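Local coordinates for genome polyprotein (Chicken sicinivirus JSY, PDB 6QWT), which is the 3D polymerase part of a picornaviral polyprotein, an RNA-dependent RNA polymerase that probably copies the viral RNA genome, at residues Leu4-Gly9 / Trp286-Gly291; Phe152-Leu157 / Ile175-Ile180; Thr240-Val245 / Thr357-Thr362; Val15-Lys20 / Leu39-Arg44. All blocks are in the same frame, centred on the assembly; numbering follows the deposited sequence.

Contact 1 of 4, residues Leu4-Gly9 / Trp286-Gly291; sequences LACEPG and WYIMKG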
loop_
_atom_site.group_PDB
_atom_site.type_symbol
_atom_site.label_atom_id
_atom_site.label_comp_id
_atom_site.label_asym_id
_atom_site.label_seq_id
_atom_site.Cartn_x
_atom_site.Cartn_y
_atom_site.Cartn_z
ATOM N N LEU A 4 10.491 21.316 -3.016
ATOM C CA LEU A 4 10.399 22.741 -3.295
ATOM C C LEU A 4 9.800 23.479 -2.103
ATOM O O LEU A 4 9.189 22.878 -1.214
ATOM C CB LEU A 4 9.543 23.008 -4.542
ATOM C CG LEU A 4 9.789 22.129 -5.766
ATOM C CD1 LEU A 4 8.723 22.383 -6.823
ATOM C CD2 LEU A 4 11.180 22.376 -6.329
ATOM N N ALA A 5 9.973 24.799 -2.108
ATOM C CA ALA A 5 9.399 25.640 -1.069
ATOM C C ALA A 5 7.882 25.706 -1.209
ATOM O O ALA A 5 7.328 25.529 -2.296
ATOM C CB ALA A 5 9.989 27.048 -1.130
ATOM N N CYS A 6 7.210 25.974 -0.092
ATOM C CA CYS A 6 5.756 25.988 -0.074
ATOM C C CYS A 6 5.265 26.965 0.981
ATOM O O CYS A 6 5.832 27.045 2.075
ATOM C CB CYS A 6 5.195 24.590 0.204
ATOM S SG CYS A 6 3.402 24.522 0.357
ATOM N N GLU A 7 4.207 27.699 0.648
ATOM C CA GLU A 7 3.616 28.628 1.600
ATOM C C GLU A 7 2.891 27.857 2.701
ATOM O O GLU A 7 2.189 26.880 2.419
ATOM C CB GLU A 7 2.641 29.569 0.893
ATOM C CG GLU A 7 2.562 30.959 1.494
ATOM C CD GLU A 7 3.730 31.830 1.086
ATOM O OE1 GLU A 7 3.624 32.533 0.059
ATOM O OE2 GLU A 7 4.760 31.816 1.793
ATOM N N PRO A 8 3.042 28.262 3.961
ATOM C CA PRO A 8 2.321 27.581 5.042
ATOM C C PRO A 8 0.818 27.778 4.920
ATOM O O PRO A 8 0.339 28.777 4.379
ATOM C CB PRO A 8 2.869 28.243 6.311
ATOM C CG PRO A 8 3.411 29.560 5.854
ATOM C CD PRO A 8 3.923 29.329 4.465
ATOM N N GLY A 9 0.071 26.801 5.429
ATOM C CA GLY A 9 -1.370 26.806 5.275
ATOM C C GLY A 9 -2.138 27.134 6.539
ATOM O O GLY A 9 -3.371 27.138 6.534
ATOM N N TRP A 286 6.942 23.097 5.962
ATOM C CA TRP A 286 6.033 23.156 4.824
ATOM C C TRP A 286 6.841 23.062 3.538
ATOM O O TRP A 286 7.800 23.819 3.347
ATOM C CB TRP A 286 5.218 24.448 4.847
ATOM C CG TRP A 286 4.536 24.696 6.156
ATOM C CD1 TRP A 286 5.096 25.214 7.290
ATOM C CD2 TRP A 286 3.163 24.432 6.471
ATOM N NE1 TRP A 286 4.156 25.291 8.289
ATOM C CE2 TRP A 286 2.962 24.818 7.813
ATOM C CE3 TRP A 286 2.085 23.909 5.751
ATOM C CZ2 TRP A 286 1.725 24.696 8.446
ATOM C CZ3 TRP A 286 0.858 23.791 6.383
ATOM C CH2 TRP A 286 0.689 24.182 7.717
ATOM N N TYR A 287 6.459 22.135 2.662
ATOM C CA TYR A 287 7.226 21.900 1.448
ATOM C C TYR A 287 6.328 21.264 0.396
ATOM O O TYR A 287 5.239 20.765 0.692
ATOM C CB TYR A 287 8.452 21.019 1.722
ATOM C CG TYR A 287 8.114 19.665 2.300
ATOM C CD1 TYR A 287 7.902 19.501 3.664
ATOM C CD2 TYR A 287 8.003 18.548 1.481
ATOM C CE1 TYR A 287 7.588 18.264 4.197
ATOM C CE2 TYR A 287 7.689 17.305 2.005
ATOM C CZ TYR A 287 7.484 17.169 3.361
ATOM O OH TYR A 287 7.172 15.936 3.885
ATOM N N ILE A 288 6.806 21.304 -0.844
ATOM C CA ILE A 288 6.137 20.695 -1.985
ATOM C C ILE A 288 7.063 19.625 -2.544
ATOM O O ILE A 288 8.269 19.858 -2.686
ATOM C CB ILE A 288 5.781 21.740 -3.060
ATOM C CG1 ILE A 288 4.473 22.450 -2.702
ATOM C CG2 ILE A 288 5.686 21.098 -4.443
ATOM C CD1 ILE A 288 4.216 23.706 -3.512
ATOM N N MET A 289 6.507 18.452 -2.831
ATOM C CA MET A 289 7.251 17.364 -3.445
ATOM C C MET A 289 6.908 17.306 -4.928
ATOM O O MET A 289 5.739 17.146 -5.294
ATOM C CB MET A 289 6.939 16.030 -2.766
ATOM C CG MET A 289 7.705 15.801 -1.471
ATOM S SD MET A 289 9.491 15.668 -1.736
ATOM C CE MET A 289 10.124 15.896 -0.075
ATOM N N LYS A 290 7.921 17.456 -5.775
ATOM C CA LYS A 290 7.779 17.281 -7.217
ATOM C C LYS A 290 8.255 15.873 -7.551
ATOM O O LYS A 290 9.442 15.562 -7.409
ATOM C CB LYS A 290 8.575 18.339 -7.978
ATOM C CG LYS A 290 8.462 18.247 -9.491
ATOM C CD LYS A 290 9.186 19.409 -10.160
ATOM C CE LYS A 290 9.214 19.257 -11.671
ATOM N NZ LYS A 290 10.100 18.143 -12.108
ATOM N N GLY A 291 7.328 15.020 -7.980
ATOM C CA GLY A 291 7.601 13.608 -8.140
ATOM C C GLY A 291 7.209 12.808 -6.907
ATOM O O GLY A 291 6.932 13.347 -5.834
HETATM O O HOH W 1 8.739 26.082 2.102
#
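The indole of W286 takes P8 and G9 on one face. P8 CB stands 3.6 Å from the centroid of the five-membered ring, 5° off the ring normal, which makes a CH-pi contact. G9 N lies over the six-membered ring, 3.3 Å from W286 CZ3. P8 CA and G9 N both lie above that one face, toward its rim. F152 meets the same side chain edge-to-face. The ring of Y287 has M289 CG at its edge, in plane, and H280 meets it with nearly parallel planes.

Residues 2-5 form an outer strand of the mixed five-stranded sheet and pair antiparallel with strand 285-290. As in other picornaviral polymerases, this N-terminal strand probably belongs to the fingers. L4 and I288 are a hydrogen-bonded pair. L4 N gives a bond of 2.7 Å to I288 O. I288 N returns one of 2.9 Å to L4 O.

At C6 a water bridges the two chains: it accepts from C6 N and donates to W286 O, 2.7 Å from each of these atoms. C6 holds SG anti to its N (chi1 176°), and CB and SG both touch the I288 side chain; C6 CB to I288 CG1 is 3.7 Å. L4 CD1 lies against I288 CG2 at 4.1 Å. K290 leads its amine away to D62 and D64.

Contact 2 of 4, residues Phe152-Leu157 / Ile175-Ile180; sequences FYTTFL and IEAAPI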
loop_
_atom_site.group_PDB
_atom_site.type_symbol
_atom_site.label_atom_id
_atom_site.label_comp_id
_atom_site.label_asym_id
_atom_site.label_seq_id
_atom_site.Cartn_x
_atom_site.Cartn_y
_atom_site.Cartn_z
ATOM N N PHE A 152 -3.178 19.946 1.568
ATOM C CA PHE A 152 -1.948 19.536 2.235
ATOM C C PHE A 152 -2.044 18.083 2.683
ATOM O O PHE A 152 -3.056 17.675 3.262
ATOM C CB PHE A 152 -1.666 20.414 3.458
ATOM C CG PHE A 152 -1.136 21.780 3.129
ATOM C CD1 PHE A 152 0.219 21.979 2.915
ATOM C CD2 PHE A 152 -1.989 22.870 3.059
ATOM C CE1 PHE A 152 0.711 23.238 2.621
ATOM C CE2 PHE A 152 -1.499 24.133 2.766
ATOM C CZ PHE A 152 -0.149 24.314 2.548
ATOM N N TYR A 153 -0.989 17.312 2.428
ATOM C CA TYR A 153 -0.791 16.042 3.112
ATOM C C TYR A 153 -0.127 16.301 4.459
ATOM O O TYR A 153 0.833 17.073 4.545
ATOM C CB TYR A 153 0.084 15.101 2.278
ATOM C CG TYR A 153 -0.587 14.517 1.051
ATOM C CD1 TYR A 153 -1.211 13.273 1.097
ATOM C CD2 TYR A 153 -0.586 15.205 -0.157
ATOM C CE1 TYR A 153 -1.824 12.735 -0.033
ATOM C CE2 TYR A 153 -1.192 14.679 -1.285
ATOM C CZ TYR A 153 -1.808 13.446 -1.220
ATOM O OH TYR A 153 -2.409 12.934 -2.348
ATOM N N THR A 154 -0.638 15.664 5.511
ATOM C CA THR A 154 0.037 15.668 6.805
ATOM C C THR A 154 1.048 14.530 6.842
ATOM O O THR A 154 0.697 13.375 6.587
ATOM C CB THR A 154 -0.959 15.515 7.956
ATOM O OG1 THR A 154 -1.727 14.319 7.771
ATOM C CG2 THR A 154 -1.894 16.708 8.012
ATOM N N THR A 155 2.297 14.856 7.162
ATOM C CA THR A 155 3.395 13.895 7.154
ATOM C C THR A 155 3.817 13.572 8.582
ATOM O O THR A 155 4.040 14.482 9.388
ATOM C CB THR A 155 4.592 14.438 6.367
ATOM O OG1 THR A 155 4.180 14.765 5.035
ATOM C CG2 THR A 155 5.711 13.408 6.313
ATOM N N PHE A 156 3.938 12.282 8.885
ATOM C CA PHE A 156 4.382 11.816 10.188
ATOM C C PHE A 156 5.409 10.705 10.014
ATOM O O PHE A 156 5.539 10.109 8.942
ATOM C CB PHE A 156 3.211 11.295 11.039
ATOM C CG PHE A 156 2.157 12.328 11.324
ATOM C CD1 PHE A 156 2.431 13.410 12.147
ATOM C CD2 PHE A 156 0.887 12.213 10.777
ATOM C CE1 PHE A 156 1.462 14.360 12.414
ATOM C CE2 PHE A 156 -0.086 13.160 11.040
ATOM C CZ PHE A 156 0.202 14.235 11.860
ATOM N N LEU A 157 6.146 10.441 11.087
ATOM C CA LEU A 157 6.968 9.242 11.164
ATOM C C LEU A 157 6.080 8.054 11.512
ATOM O O LEU A 157 5.268 8.119 12.445
ATOM C CB LEU A 157 8.068 9.423 12.209
ATOM C CG LEU A 157 8.978 10.631 11.988
ATOM C CD1 LEU A 157 9.938 10.817 13.155
ATOM C CD2 LEU A 157 9.737 10.485 10.679
ATOM N N ILE A 175 4.459 8.210 7.026
ATOM C CA ILE A 175 3.047 7.977 6.753
ATOM C C ILE A 175 2.399 9.332 6.515
ATOM O O ILE A 175 2.549 10.252 7.328
ATOM C CB ILE A 175 2.355 7.204 7.895
ATOM C CG1 ILE A 175 0.845 7.119 7.657
ATOM C CG2 ILE A 175 2.667 7.820 9.251
ATOM C CD1 ILE A 175 0.115 6.257 8.671
ATOM N N GLU A 176 1.708 9.464 5.384
ATOM C CA GLU A 176 1.142 10.737 4.963
ATOM C C GLU A 176 -0.343 10.554 4.694
ATOM O O GLU A 176 -0.743 9.597 4.025
ATOM C CB GLU A 176 1.864 11.272 3.719
ATOM C CG GLU A 176 3.372 11.016 3.735
ATOM C CD GLU A 176 4.156 11.988 2.871
ATOM O OE1 GLU A 176 4.859 11.533 1.943
ATOM O OE2 GLU A 176 4.072 13.208 3.123
ATOM N N ALA A 177 -1.153 11.469 5.220
ATOM C CA ALA A 177 -2.604 11.381 5.129
ATOM C C ALA A 177 -3.153 12.602 4.406
ATOM O O ALA A 177 -2.811 13.739 4.749
ATOM C CB ALA A 177 -3.235 11.262 6.521
ATOM N N ALA A 178 -3.996 12.364 3.408
ATOM C CA ALA A 178 -4.679 13.438 2.710
ATOM C C ALA A 178 -5.885 13.906 3.521
ATOM O O ALA A 178 -6.426 13.156 4.337
ATOM C CB ALA A 178 -5.119 12.969 1.325
ATOM N N PRO A 179 -6.323 15.148 3.324
ATOM C CA PRO A 179 -7.494 15.636 4.059
ATOM C C PRO A 179 -8.786 15.035 3.522
ATOM O O PRO A 179 -8.867 14.571 2.382
ATOM C CB PRO A 179 -7.451 17.152 3.842
ATOM C CG PRO A 179 -6.681 17.336 2.581
ATOM C CD PRO A 179 -5.698 16.201 2.504
ATOM N N ILE A 180 -9.816 15.068 4.375
ATOM C CA ILE A 180 -11.063 14.361 4.086
ATOM C C ILE A 180 -11.743 14.928 2.841
ATOM O O ILE A 180 -12.341 14.186 2.053
ATOM C CB ILE A 180 -11.993 14.392 5.317
ATOM C CG1 ILE A 180 -13.308 13.662 5.024
ATOM C CG2 ILE A 180 -12.250 15.827 5.777
ATOM C CD1 ILE A 180 -13.134 12.189 4.705
HETATM O O HOH W 2 -3.922 16.232 5.339
#
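E176, Y153 and I175 lose the most surface here. E176 lies side by side with T155, both pointing the same way from the sheet. T155 OG1 donates to E176 OE2; the 2.5 Å between them is unusually short and its exact length doubtful. The glutamate reaches it with an extended chain beyond CG. H280 ND1 bonds the same oxygen, and the histidine may favour the charged form of the carboxylate.

Y153 sets its ring beside the end of the other strand. CE1 touches A178 CB at 3.6 Å, and CD1 passes the A178 backbone. With CG anti to its carbonyl carbon (chi1 -72°), the ring projects past the last paired residue.

I175 pairs with F156, and its CG2 meets F156 CB at 3.9 Å. I175 N and F156 N each bond the other residue's O at 2.9 Å. T154 and A177 form the next hydrogen-bonded pair. A177 O is gripped from opposite faces of its plane by T154 N at 3.0 Å and T154 OG1 at 3.3 Å. A water also donates to A177 O and ties it to F152 O.

These are antiparallel neighbours in the five-stranded sheet. Strand 174-177 is an outermost strand, and 277-282 flanks strand 152-157 on its other edge. Helix 180-189 starts directly after P179, while L157 packs on helix 50-54.

Contact 3 of 4, residues Thr240-Val245 / Thr357-Thr362; sequences TIPSVV and TNYKVT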
loop_
_atom_site.group_PDB
_atom_site.type_symbol
_atom_site.label_atom_id
_atom_site.label_comp_id
_atom_site.label_asym_id
_atom_site.label_seq_id
_atom_site.Cartn_x
_atom_site.Cartn_y
_atom_site.Cartn_z
ATOM N N THR A 240 10.901 7.813 -5.574
ATOM C CA THR A 240 11.594 7.675 -6.847
ATOM C C THR A 240 10.664 7.664 -8.055
ATOM O O THR A 240 11.156 7.701 -9.189
ATOM C CB THR A 240 12.435 6.396 -6.847
ATOM O OG1 THR A 240 11.614 5.288 -6.457
ATOM C CG2 THR A 240 13.595 6.526 -5.872
ATOM N N ILE A 241 9.351 7.608 -7.853
ATOM C CA ILE A 241 8.417 7.601 -8.976
ATOM C C ILE A 241 8.505 8.941 -9.694
ATOM O O ILE A 241 8.310 9.995 -9.070
ATOM C CB ILE A 241 6.979 7.319 -8.518
ATOM C CG1 ILE A 241 6.809 5.842 -8.161
ATOM C CG2 ILE A 241 5.997 7.710 -9.610
ATOM C CD1 ILE A 241 5.568 5.573 -7.342
ATOM N N PRO A 242 8.801 8.954 -10.988
ATOM C CA PRO A 242 8.925 10.225 -11.704
ATOM C C PRO A 242 7.573 10.820 -12.065
ATOM O O PRO A 242 6.588 10.111 -12.286
ATOM C CB PRO A 242 9.718 9.843 -12.960
ATOM C CG PRO A 242 9.413 8.412 -13.171
ATOM C CD PRO A 242 9.211 7.806 -11.813
ATOM N N SER A 243 7.550 12.155 -12.121
ATOM C CA SER A 243 6.329 12.878 -12.457
ATOM C C SER A 243 5.754 12.420 -13.791
ATOM O O SER A 243 4.530 12.337 -13.953
ATOM C CB SER A 243 6.609 14.382 -12.503
ATOM O OG SER A 243 6.577 14.946 -11.209
ATOM N N VAL A 244 6.624 12.122 -14.757
ATOM C CA VAL A 244 6.176 11.878 -16.123
ATOM C C VAL A 244 5.259 10.662 -16.200
ATOM O O VAL A 244 4.336 10.626 -17.023
ATOM C CB VAL A 244 7.403 11.749 -17.053
ATOM C CG1 VAL A 244 8.244 10.533 -16.680
ATOM C CG2 VAL A 244 6.977 11.712 -18.516
ATOM N N VAL A 245 5.468 9.664 -15.337
ATOM C CA VAL A 245 4.613 8.478 -15.363
ATOM C C VAL A 245 3.200 8.828 -14.911
ATOM O O VAL A 245 2.211 8.448 -15.554
ATOM C CB VAL A 245 5.222 7.355 -14.504
ATOM C CG1 VAL A 245 4.329 6.124 -14.536
ATOM C CG2 VAL A 245 6.619 7.006 -14.991
ATOM N N THR A 357 16.058 5.455 -14.983
ATOM C CA THR A 357 15.146 5.962 -13.965
ATOM C C THR A 357 15.883 6.212 -12.656
ATOM O O THR A 357 17.111 6.098 -12.589
ATOM C CB THR A 357 13.990 4.983 -13.722
ATOM O OG1 THR A 357 14.468 3.860 -12.974
ATOM C CG2 THR A 357 13.393 4.491 -15.039
ATOM N N ASN A 358 15.129 6.556 -11.614
ATOM C CA ASN A 358 15.644 6.655 -10.257
ATOM C C ASN A 358 15.261 5.452 -9.403
ATOM O O ASN A 358 15.566 5.433 -8.205
ATOM C CB ASN A 358 15.145 7.943 -9.595
ATOM C CG ASN A 358 15.715 9.194 -10.241
ATOM O OD1 ASN A 358 16.873 9.219 -10.659
ATOM N ND2 ASN A 358 14.901 10.241 -10.327
ATOM N N TYR A 359 14.604 4.453 -9.988
ATOM C CA TYR A 359 14.202 3.268 -9.243
ATOM C C TYR A 359 15.420 2.441 -8.846
ATOM O O TYR A 359 16.315 2.200 -9.663
ATOM C CB TYR A 359 13.256 2.408 -10.076
ATOM C CG TYR A 359 11.915 3.024 -10.404
ATOM C CD1 TYR A 359 11.150 3.647 -9.426
ATOM C CD2 TYR A 359 11.404 2.952 -11.693
ATOM C CE1 TYR A 359 9.911 4.195 -9.734
ATOM C CE2 TYR A 359 10.175 3.495 -12.007
ATOM C CZ TYR A 359 9.431 4.112 -11.027
ATOM O OH TYR A 359 8.206 4.645 -11.358
ATOM N N LYS A 360 15.448 2.001 -7.591
ATOM C CA LYS A 360 16.434 1.041 -7.102
ATOM C C LYS A 360 15.665 -0.196 -6.661
ATOM O O LYS A 360 14.908 -0.147 -5.687
ATOM C CB LYS A 360 17.260 1.615 -5.951
ATOM C CG LYS A 360 18.106 2.830 -6.307
ATOM C CD LYS A 360 18.765 3.411 -5.055
ATOM C CE LYS A 360 19.550 4.680 -5.361
ATOM N NZ LYS A 360 19.416 5.708 -4.282
ATOM N N VAL A 361 15.846 -1.300 -7.373
ATOM C CA VAL A 361 15.022 -2.485 -7.182
ATOM C C VAL A 361 15.872 -3.602 -6.590
ATOM O O VAL A 361 17.064 -3.725 -6.898
ATOM C CB VAL A 361 14.353 -2.905 -8.506
ATOM C CG1 VAL A 361 15.259 -3.796 -9.328
ATOM C CG2 VAL A 361 13.043 -3.577 -8.226
ATOM N N THR A 362 15.260 -4.396 -5.703
ATOM C CA THR A 362 15.955 -5.417 -4.924
ATOM C C THR A 362 15.085 -6.663 -4.757
ATOM O O THR A 362 13.873 -6.612 -5.012
ATOM C CB THR A 362 16.338 -4.880 -3.539
ATOM O OG1 THR A 362 15.160 -4.432 -2.858
ATOM C CG2 THR A 362 17.346 -3.735 -3.640
HETATM O O HOH W 3 12.321 6.326 -11.051
HETATM O O HOH W 4 12.058 9.916 -10.104
#
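The Y359 side chain crosses the link at 240-242, with its hydroxyl end at I241 and P242. Its CG is anti to the carbonyl carbon (chi1 -65°), which sends the ring across I241 and P242. Y359 OH lies 3.3 Å from P242 CD, and the two side chains cross at about a right angle. I241 CG1 sits at the ring edge, in plane, 3.8 Å from Y359 CE1. The hydroxyl itself hydrogen-bonds S311.

T240 places OG1 between its backbone N and carbonyl carbon (chi1 52°). That oxygen bonds N236 O, just before the short helix 237-240, and meets the ring edge 3.4 Å from Y359 CD1. CG2 is left to touch N358 O at 3.2 Å.

No direct hydrogen bond joins the segments. Two waters donate to T240 O at 2.6 Å; one accepts from N358 N and the other from N358 ND2. The first also lies over the centre of the Y359 ring. T357 OG1 accepts from Y359 N, an ST turn.

The contact lies in the palm. It joins the link between helices 237-240 and 243-256 to the link from helix 346-356 into edge strand 360-362. Helix 298-316 packs on I241, V245 and Y359.

Contact 4 of 4, residues Val15-Lys20 / Leu39-Arg44; sequences VPRRSK and LSRHDR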
loop_
_atom_site.group_PDB
_atom_site.type_symbol
_atom_site.label_atom_id
_atom_site.label_comp_id
_atom_site.label_asym_id
_atom_site.label_seq_id
_atom_site.Cartn_x
_atom_site.Cartn_y
_atom_site.Cartn_z
ATOM N N VAL A 15 4.087 16.435 15.358
ATOM C CA VAL A 15 4.587 15.116 14.978
ATOM C C VAL A 15 4.786 14.307 16.258
ATOM O O VAL A 15 5.656 14.665 17.071
ATOM C CB VAL A 15 5.894 15.218 14.180
ATOM C CG1 VAL A 15 6.414 13.831 13.829
ATOM C CG2 VAL A 15 5.688 16.053 12.922
ATOM N N PRO A 16 4.019 13.240 16.483
ATOM C CA PRO A 16 4.204 12.443 17.705
ATOM C C PRO A 16 5.608 11.855 17.771
ATOM O O PRO A 16 6.098 11.262 16.806
ATOM C CB PRO A 16 3.133 11.351 17.582
ATOM C CG PRO A 16 2.104 11.923 16.647
ATOM C CD PRO A 16 2.882 12.765 15.674
ATOM N N ARG A 17 6.258 12.035 18.922
ATOM C CA ARG A 17 7.623 11.568 19.132
ATOM C C ARG A 17 7.710 10.393 20.096
ATOM O O ARG A 17 8.811 9.896 20.349
ATOM C CB ARG A 17 8.506 12.716 19.641
ATOM C CG ARG A 17 8.581 13.913 18.701
ATOM C CD ARG A 17 9.268 13.550 17.391
ATOM N NE ARG A 17 9.370 14.695 16.487
ATOM C CZ ARG A 17 10.133 14.716 15.399
ATOM N NH1 ARG A 17 10.172 15.794 14.628
ATOM N NH2 ARG A 17 10.864 13.655 15.084
ATOM N N ARG A 18 6.586 9.939 20.642
ATOM C CA ARG A 18 6.543 8.773 21.510
ATOM C C ARG A 18 5.733 7.671 20.839
ATOM O O ARG A 18 4.671 7.929 20.263
ATOM C CB ARG A 18 5.936 9.120 22.874
ATOM C CG ARG A 18 5.937 7.967 23.862
ATOM C CD ARG A 18 5.190 8.339 25.130
ATOM N NE ARG A 18 5.539 9.680 25.587
ATOM C CZ ARG A 18 6.535 9.945 26.426
ATOM N NH1 ARG A 18 6.784 11.194 26.789
ATOM N NH2 ARG A 18 7.285 8.960 26.903
ATOM N N SER A 19 6.242 6.444 20.916
ATOM C CA SER A 19 5.582 5.308 20.292
ATOM C C SER A 19 4.414 4.827 21.142
ATOM O O SER A 19 4.478 4.837 22.374
ATOM C CB SER A 19 6.575 4.164 20.078
ATOM O OG SER A 19 5.930 3.010 19.563
ATOM N N LYS A 20 3.339 4.416 20.469
ATOM C CA LYS A 20 2.212 3.772 21.132
ATOM C C LYS A 20 2.440 2.284 21.363
ATOM O O LYS A 20 1.617 1.643 22.027
ATOM C CB LYS A 20 0.933 3.970 20.313
ATOM C CG LYS A 20 0.683 5.405 19.891
ATOM C CD LYS A 20 -0.590 5.956 20.511
ATOM C CE LYS A 20 -1.048 7.219 19.794
ATOM N NZ LYS A 20 -1.428 6.952 18.377
ATOM N N LEU A 39 11.240 7.247 16.694
ATOM C CA LEU A 39 10.424 8.425 16.444
ATOM C C LEU A 39 11.046 9.714 16.958
ATOM O O LEU A 39 10.734 10.783 16.424
ATOM C CB LEU A 39 9.027 8.254 17.064
ATOM C CG LEU A 39 8.237 7.015 16.619
ATOM C CD1 LEU A 39 6.894 6.945 17.326
ATOM C CD2 LEU A 39 8.045 6.984 15.104
ATOM N N SER A 40 11.925 9.644 17.953
ATOM C CA SER A 40 12.497 10.826 18.581
ATOM C C SER A 40 13.904 11.088 18.058
ATOM O O SER A 40 14.667 10.151 17.797
ATOM C CB SER A 40 12.529 10.667 20.103
ATOM O OG SER A 40 13.445 11.571 20.694
ATOM N N ARG A 41 14.246 12.372 17.917
ATOM C CA ARG A 41 15.607 12.744 17.545
ATOM C C ARG A 41 16.605 12.486 18.667
ATOM O O ARG A 41 17.814 12.601 18.436
ATOM C CB ARG A 41 15.660 14.218 17.133
ATOM C CG ARG A 41 14.575 14.635 16.145
ATOM C CD ARG A 41 15.131 15.516 15.034
ATOM N NE ARG A 41 15.281 16.908 15.440
ATOM C CZ ARG A 41 16.273 17.703 15.051
ATOM N NH1 ARG A 41 16.317 18.957 15.478
ATOM N NH2 ARG A 41 17.221 17.250 14.242
ATOM N N HIS A 42 16.132 12.140 19.866
ATOM C CA HIS A 42 16.989 11.851 21.008
ATOM C C HIS A 42 16.955 10.375 21.404
ATOM O O HIS A 42 17.332 10.034 22.530
ATOM C CB HIS A 42 16.595 12.722 22.203
ATOM C CG HIS A 42 16.529 14.186 21.895
ATOM N ND1 HIS A 42 15.377 14.804 21.460
ATOM C CD2 HIS A 42 17.472 15.155 21.961
ATOM C CE1 HIS A 42 15.612 16.090 21.271
ATOM N NE2 HIS A 42 16.877 16.329 21.567
ATOM N N ASP A 43 16.511 9.494 20.506
ATOM C CA ASP A 43 16.437 8.070 20.825
ATOM C C ASP A 43 17.827 7.514 21.115
ATOM O O ASP A 43 18.756 7.672 20.316
ATOM C CB ASP A 43 15.783 7.303 19.672
ATOM C CG ASP A 43 15.263 5.931 20.092
ATOM O OD1 ASP A 43 16.033 5.147 20.691
ATOM O OD2 ASP A 43 14.079 5.633 19.818
ATOM N N ARG A 44 17.968 6.859 22.270
ATOM C CA ARG A 44 19.258 6.310 22.672
ATOM C C ARG A 44 19.649 5.078 21.868
ATOM O O ARG A 44 20.828 4.707 21.864
ATOM C CB ARG A 44 19.244 5.970 24.164
#
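L39 O receives the only hydrogen bond between these two loops. R17 NH2 donates to it over 3.2 Å, with an N-H...O angle of 165°. The oxygen lies at the edge of the guanidinium, near its plane, and the donor arrives nearly along the C=O axis. R17 CD also comes within 3.3 Å of L39 O. The arginine chain bends at chi2 (-65°), which turns its end toward L39 O. The same NH2 forms a salt bridge with D51. The charged group is thus shared between a carbonyl and a carboxylate.

R41 runs side by side with R17, pointing the same way. Its CG is 4.0 Å from R17 NH2, and the two guanidinium planes are 43° apart. R41 turns its own end to D49 in a salt bridge. The acidic residues D49 and D51 probably offset the two like charges.

L39 makes the apolar half of the contact. CD1 reaches S19 CA at 3.6 Å and S19 CB at 3.9 Å, and CB rests near R17 O. S40 CB also faces R17 O, at 3.8 Å. S40 OG accepts from H42 N at 2.9 Å, an ST turn, within a type I beta turn from S40 to D43. S19 OG bonds D159.

Neither loop has regular structure. Segment 15-20 lies between strands 2-5 and 22-23, and segment 39-44 between strand 34-36 and helix 50-54. Strand 152-157 backs both, with L157 touching R17 and L39 and F156 touching P16.

Contacts 1 and 2 belong to one mixed sheet, at its two outer strands, with centres about 13 Å apart. F152 links them by touching W286 and G9. Contact 4 lies about 18 Å from contact 2, centre to centre, and touches it through F156 and L157. Contact 3 joins edge strand 360-362 of the four-stranded palm sheet to the start of helix 243-256. Its centre lies about 20 Å from contact 1's and about 30 Å from contact 4's. Its S243 packs against G291 of contact 1. Along the chain, contacts 2 and 4 nest inside the loop closed by contact 1; contacts 1 and 3 cross. The N terminus thus ties back to a strand some 280 residues later.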